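Long-range contact in autolysin E (Staphylococcus aureus, PDB 4PIA), which probably hydrolyses glycosidic bonds in the NAG-NAM glycan strands of peptidoglycan, as an autolytic glucosaminidase of the lysozyme clan: residues Asn52-Met57 against Leu207-Tyr212. Residues are numbered along the deposited sequence; the frame is centred on the assembly and turned at random.
Sequences NDMKYM and LMDKSY
Met54 and Met57 meet Met208 and Tyr212 in a buried, methionine-rich contact, with a hydrogen bond from Asn52 to Asp209 where Asn52 is partly exposed. It joins a short 3-10 turn, in the loop between helices 38-45 and 67-74, to one side of helix 200-215. Met54 makes the largest part of it. Its chain bends at chi2 (-73°) and again at chi3, and the sulfur comes to lie against both Met208 and the Tyr212 ring. Met54 SD packs against Met208 CB at 3.8 Å. The same sulfur lies over one face of the Tyr212 ring, 4.2 Å from the centroid and displaced toward the rim. This is a Met-aromatic contact. Lower on the chain, Met54 CG rests on Asp209 CB at 3.8 Å. Met57 meets the hydroxyl end of the tyrosine. The side chain is extended as far as SD, with CG anti to the backbone N (chi1 -172°), and the last torsion turns CE toward that end of the ring. Met57 CE then sits 3.3 Å from Tyr212 OH and also touches Met208 CE at 3.9 Å. Met57 SD approaches the ring obliquely, a second Met-aromatic contact. Tyr212 OH is also hydrogen-bonded to Asn97, which fixes that end of the ring. Asn52 ND2 donates to Asp209 OD2 over 2.6 Å. The acceptor uses its syn lone pair. The bond is bent (144°) and tilted out of the amide plane, and the two side chains cross at about a right angle. Lys213 makes a long, weak ion pair with the same carboxylate. Beside this contact, Lys55 forms a salt bridge with Asp202, near the start of helix 200-215. That helix packs against both the 52-57 loop and helix 98-108, which Met208 meets at Ser103 and Ser211 at Ile99.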
ATOM      1  N   ASN A  52     -13.525 -10.391  -3.917  1.00 28.93           N
ATOM      2  CA  ASN A  52     -13.588 -10.461  -5.404  1.00 24.97           C
ATOM      3  C   ASN A  52     -12.169 -10.451  -6.022  1.00 23.71           C
ATOM      4  O   ASN A  52     -11.919  -9.936  -7.161  1.00 23.74           O
ATOM      5  CB  ASN A  52     -14.436  -9.321  -5.981  1.00 27.93           C
ATOM      6  CG  ASN A  52     -15.908  -9.506  -5.690  1.00 29.75           C
ATOM      7  OD1 ASN A  52     -16.661 -10.113  -6.482  1.00 35.66           O
ATOM      8  ND2 ASN A  52     -16.321  -9.035  -4.539  1.00 26.95           N
ATOM      9  N   ASP A  53     -11.240 -11.033  -5.242  1.00 20.97           N
ATOM     10  CA  ASP A  53      -9.874 -11.184  -5.720  1.00 22.23           C
ATOM     11  C   ASP A  53      -9.205  -9.845  -5.942  1.00 18.07           C
ATOM     12  O   ASP A  53      -8.236  -9.775  -6.731  1.00 14.19           O
ATOM     13  CB  ASP A  53      -9.771 -12.003  -7.012  1.00 27.65           C
ATOM     14  CG  ASP A  53     -10.214 -13.468  -6.886  1.00 31.98           C
ATOM     15  OD1 ASP A  53      -9.781 -14.230  -6.003  1.00 36.88           O
ATOM     16  OD2 ASP A  53     -10.957 -13.870  -7.802  1.00 38.49           O
ATOM     17  N   MET A  54      -9.631  -8.775  -5.280  1.00 13.74           N
ATOM     18  CA  MET A  54      -8.983  -7.481  -5.422  1.00 14.26           C
ATOM     19  C   MET A  54      -7.520  -7.564  -4.971  1.00 11.96           C
ATOM     20  O   MET A  54      -6.700  -6.815  -5.508  1.00 11.99           O
ATOM     21  CB  MET A  54      -9.601  -6.315  -4.586  1.00 15.85           C
ATOM     22  CG  MET A  54     -10.888  -5.627  -4.935  1.00 20.01           C
ATOM     23  SD  MET A  54     -10.625  -4.565  -6.398  1.00 26.25           S
ATOM     24  CE  MET A  54     -11.280  -5.849  -7.320  1.00 16.45           C
ATOM     25  N   LYS A  55      -7.152  -8.428  -4.020  1.00 10.40           N
ATOM     26  CA  LYS A  55      -5.744  -8.618  -3.591  0.70 10.95           C
ATOM     27  C   LYS A  55      -4.870  -9.134  -4.704  1.00 10.17           C
ATOM     28  O   LYS A  55      -3.641  -9.019  -4.646  1.00  9.05           O
ATOM     29  CB  LYS A  55      -5.673  -9.653  -2.455  0.70 12.73           C
ATOM     30  CG  LYS A  55      -6.325  -9.218  -1.152  0.70 16.14           C
ATOM     31  CD  LYS A  55      -5.878 -10.087   0.027  0.70 16.20           C
ATOM     32  CE  LYS A  55      -6.253 -11.573  -0.072  0.70 18.08           C
ATOM     33  NZ  LYS A  55      -5.938 -12.187   1.262  0.70 17.19           N
ATOM     34  N   TYR A  56      -5.499  -9.784  -5.702  1.00  8.67           N
ATOM     35  CA  TYR A  56      -4.778 -10.426  -6.784  1.00  9.18           C
ATOM     36  C   TYR A  56      -4.895  -9.716  -8.099  1.00  9.12           C
ATOM     37  O   TYR A  56      -4.462 -10.218  -9.142  1.00  9.75           O
ATOM     38  CB  TYR A  56      -5.289 -11.894  -6.894  1.00  9.54           C
ATOM     39  CG  TYR A  56      -5.239 -12.649  -5.609  1.00 10.25           C
ATOM     40  CD1 TYR A  56      -4.045 -12.990  -5.033  1.00 11.51           C
ATOM     41  CD2 TYR A  56      -6.386 -12.979  -4.917  1.00 11.51           C
ATOM     42  CE1 TYR A  56      -3.975 -13.613  -3.835  1.00 12.06           C
ATOM     43  CE2 TYR A  56      -6.338 -13.650  -3.721  1.00 13.01           C
ATOM     44  CZ  TYR A  56      -5.132 -13.978  -3.183  1.00 13.13           C
ATOM     45  OH  TYR A  56      -5.130 -14.634  -1.953  1.00 15.89           O
ATOM     46  N   MET A  57      -5.463  -8.502  -8.091  1.00  8.35           N
ATOM     47  CA  MET A  57      -5.722  -7.753  -9.284  1.00  8.34           C
ATOM     48  C   MET A  57      -4.608  -6.767  -9.597  1.00  8.28           C
ATOM     49  O   MET A  57      -4.157  -5.989  -8.729  1.00  8.19           O
ATOM     50  CB  MET A  57      -7.039  -6.947  -9.128  1.00  8.79           C
ATOM     51  CG  MET A  57      -7.476  -6.286 -10.411  1.00  8.66           C
ATOM     52  SD  MET A  57      -8.810  -5.084 -10.164  1.00  9.82           S
ATOM     53  CE  MET A  57      -7.865  -3.823  -9.342  1.00 10.45           C
ATOM     54  N   LEU A 207     -11.643  -1.946   0.801  1.00  8.51           N
ATOM     55  CA  LEU A 207     -12.070  -0.612   0.392  1.00  9.46           C
ATOM     56  C   LEU A 207     -12.117  -0.524  -1.090  1.00  8.68           C
ATOM     57  O   LEU A 207     -13.011   0.079  -1.703  1.00  8.63           O
ATOM     58  CB  LEU A 207     -11.167   0.517   0.900  1.00 11.04           C
ATOM     59  CG  LEU A 207     -11.065   0.726   2.401  1.00 13.90           C
ATOM     60  CD1 LEU A 207     -10.307   2.028   2.697  1.00 14.91           C
ATOM     61  CD2 LEU A 207     -12.418   0.720   3.077  1.00 16.69           C
ATOM     62  N   MET A 208     -11.139  -1.099  -1.787  1.00  7.60           N
ATOM     63  CA  MET A 208     -11.145  -1.083  -3.236  1.00  8.38           C
ATOM     64  C   MET A 208     -12.367  -1.749  -3.784  1.00  7.72           C
ATOM     65  O   MET A 208     -12.991  -1.224  -4.737  1.00  7.58           O
ATOM     66  CB  MET A 208      -9.940  -1.815  -3.800  1.00  8.37           C
ATOM     67  CG  MET A 208      -8.645  -1.040  -3.623  1.00  8.34           C
ATOM     68  SD  MET A 208      -7.222  -1.984  -4.263  1.00 10.44           S
ATOM     69  CE  MET A 208      -7.633  -1.907  -5.941  1.00 14.22           C
ATOM     70  N   ASP A 209     -12.764  -2.875  -3.211  1.00  7.85           N
ATOM     71  CA  ASP A 209     -13.947  -3.593  -3.742  1.00  8.35           C
ATOM     72  C   ASP A 209     -15.204  -2.757  -3.544  1.00  7.52           C
ATOM     73  O   ASP A 209     -16.026  -2.682  -4.474  1.00  7.90           O
ATOM     74  CB  ASP A 209     -14.103  -4.948  -3.047  1.00  9.82           C
ATOM     75  CG  ASP A 209     -14.779  -5.989  -3.928  1.00 13.02           C
ATOM     76  OD1 ASP A 209     -14.782  -5.844  -5.153  1.00 16.65           O
ATOM     77  OD2 ASP A 209     -15.208  -6.995  -3.333  1.00 17.18           O
ATOM     78  N   LYS A 210     -15.328  -2.090  -2.416  1.00  7.34           N
ATOM     79  CA  LYS A 210     -16.496  -1.215  -2.225  1.00  8.07           C
ATOM     80  C   LYS A 210     -16.501  -0.139  -3.276  1.00  8.58           C
ATOM     81  O   LYS A 210     -17.544   0.192  -3.874  1.00  8.95           O
ATOM     82  CB  LYS A 210     -16.495  -0.615  -0.879  1.00  9.33           C
ATOM     83  CG  LYS A 210     -16.818  -1.609   0.215  1.00 10.99           C
ATOM     84  CD  LYS A 210     -16.711  -1.014   1.612  1.00 12.12           C
ATOM     85  CE  LYS A 210     -17.942  -0.258   1.963  1.00 12.89           C
ATOM     86  NZ  LYS A 210     -17.860   0.146   3.425  1.00 14.11           N
ATOM     87  N   SER A 211     -15.328   0.486  -3.567  1.00  7.98           N
ATOM     88  CA  SER A 211     -15.321   1.574  -4.540  1.00  8.66           C
ATOM     89  C   SER A 211     -15.592   1.091  -5.956  1.00  8.98           C
ATOM     90  O   SER A 211     -16.299   1.758  -6.722  1.00  8.80           O
ATOM     91  CB  SER A 211     -13.954   2.279  -4.467  1.00  9.98           C
ATOM     92  OG  SER A 211     -13.775   2.868  -3.215  1.00 11.45           O
ATOM     93  N   TYR A 212     -15.065  -0.084  -6.301  1.00  8.22           N
ATOM     94  CA  TYR A 212     -15.378  -0.698  -7.566  1.00  8.41           C
ATOM     95  C   TYR A 212     -16.876  -0.878  -7.738  1.00  9.28           C
ATOM     96  O   TYR A 212     -17.415  -0.617  -8.820  1.00 10.26           O
ATOM     97  CB  TYR A 212     -14.608  -2.043  -7.771  1.00  8.81           C
ATOM     98  CG  TYR A 212     -13.282  -1.852  -8.457  1.00  8.19           C
ATOM     99  CD1 TYR A 212     -12.261  -1.108  -7.862  1.00  8.80           C
ATOM    100  CD2 TYR A 212     -13.032  -2.422  -9.682  1.00  9.42           C
ATOM    101  CE1 TYR A 212     -11.058  -0.910  -8.513  1.00  9.71           C
ATOM    102  CE2 TYR A 212     -11.783  -2.222 -10.328  1.00  9.77           C
ATOM    103  CZ  TYR A 212     -10.825  -1.449  -9.708  1.00  9.10           C
ATOM    104  OH  TYR A 212      -9.630  -1.222 -10.352  1.00  8.88           O
TER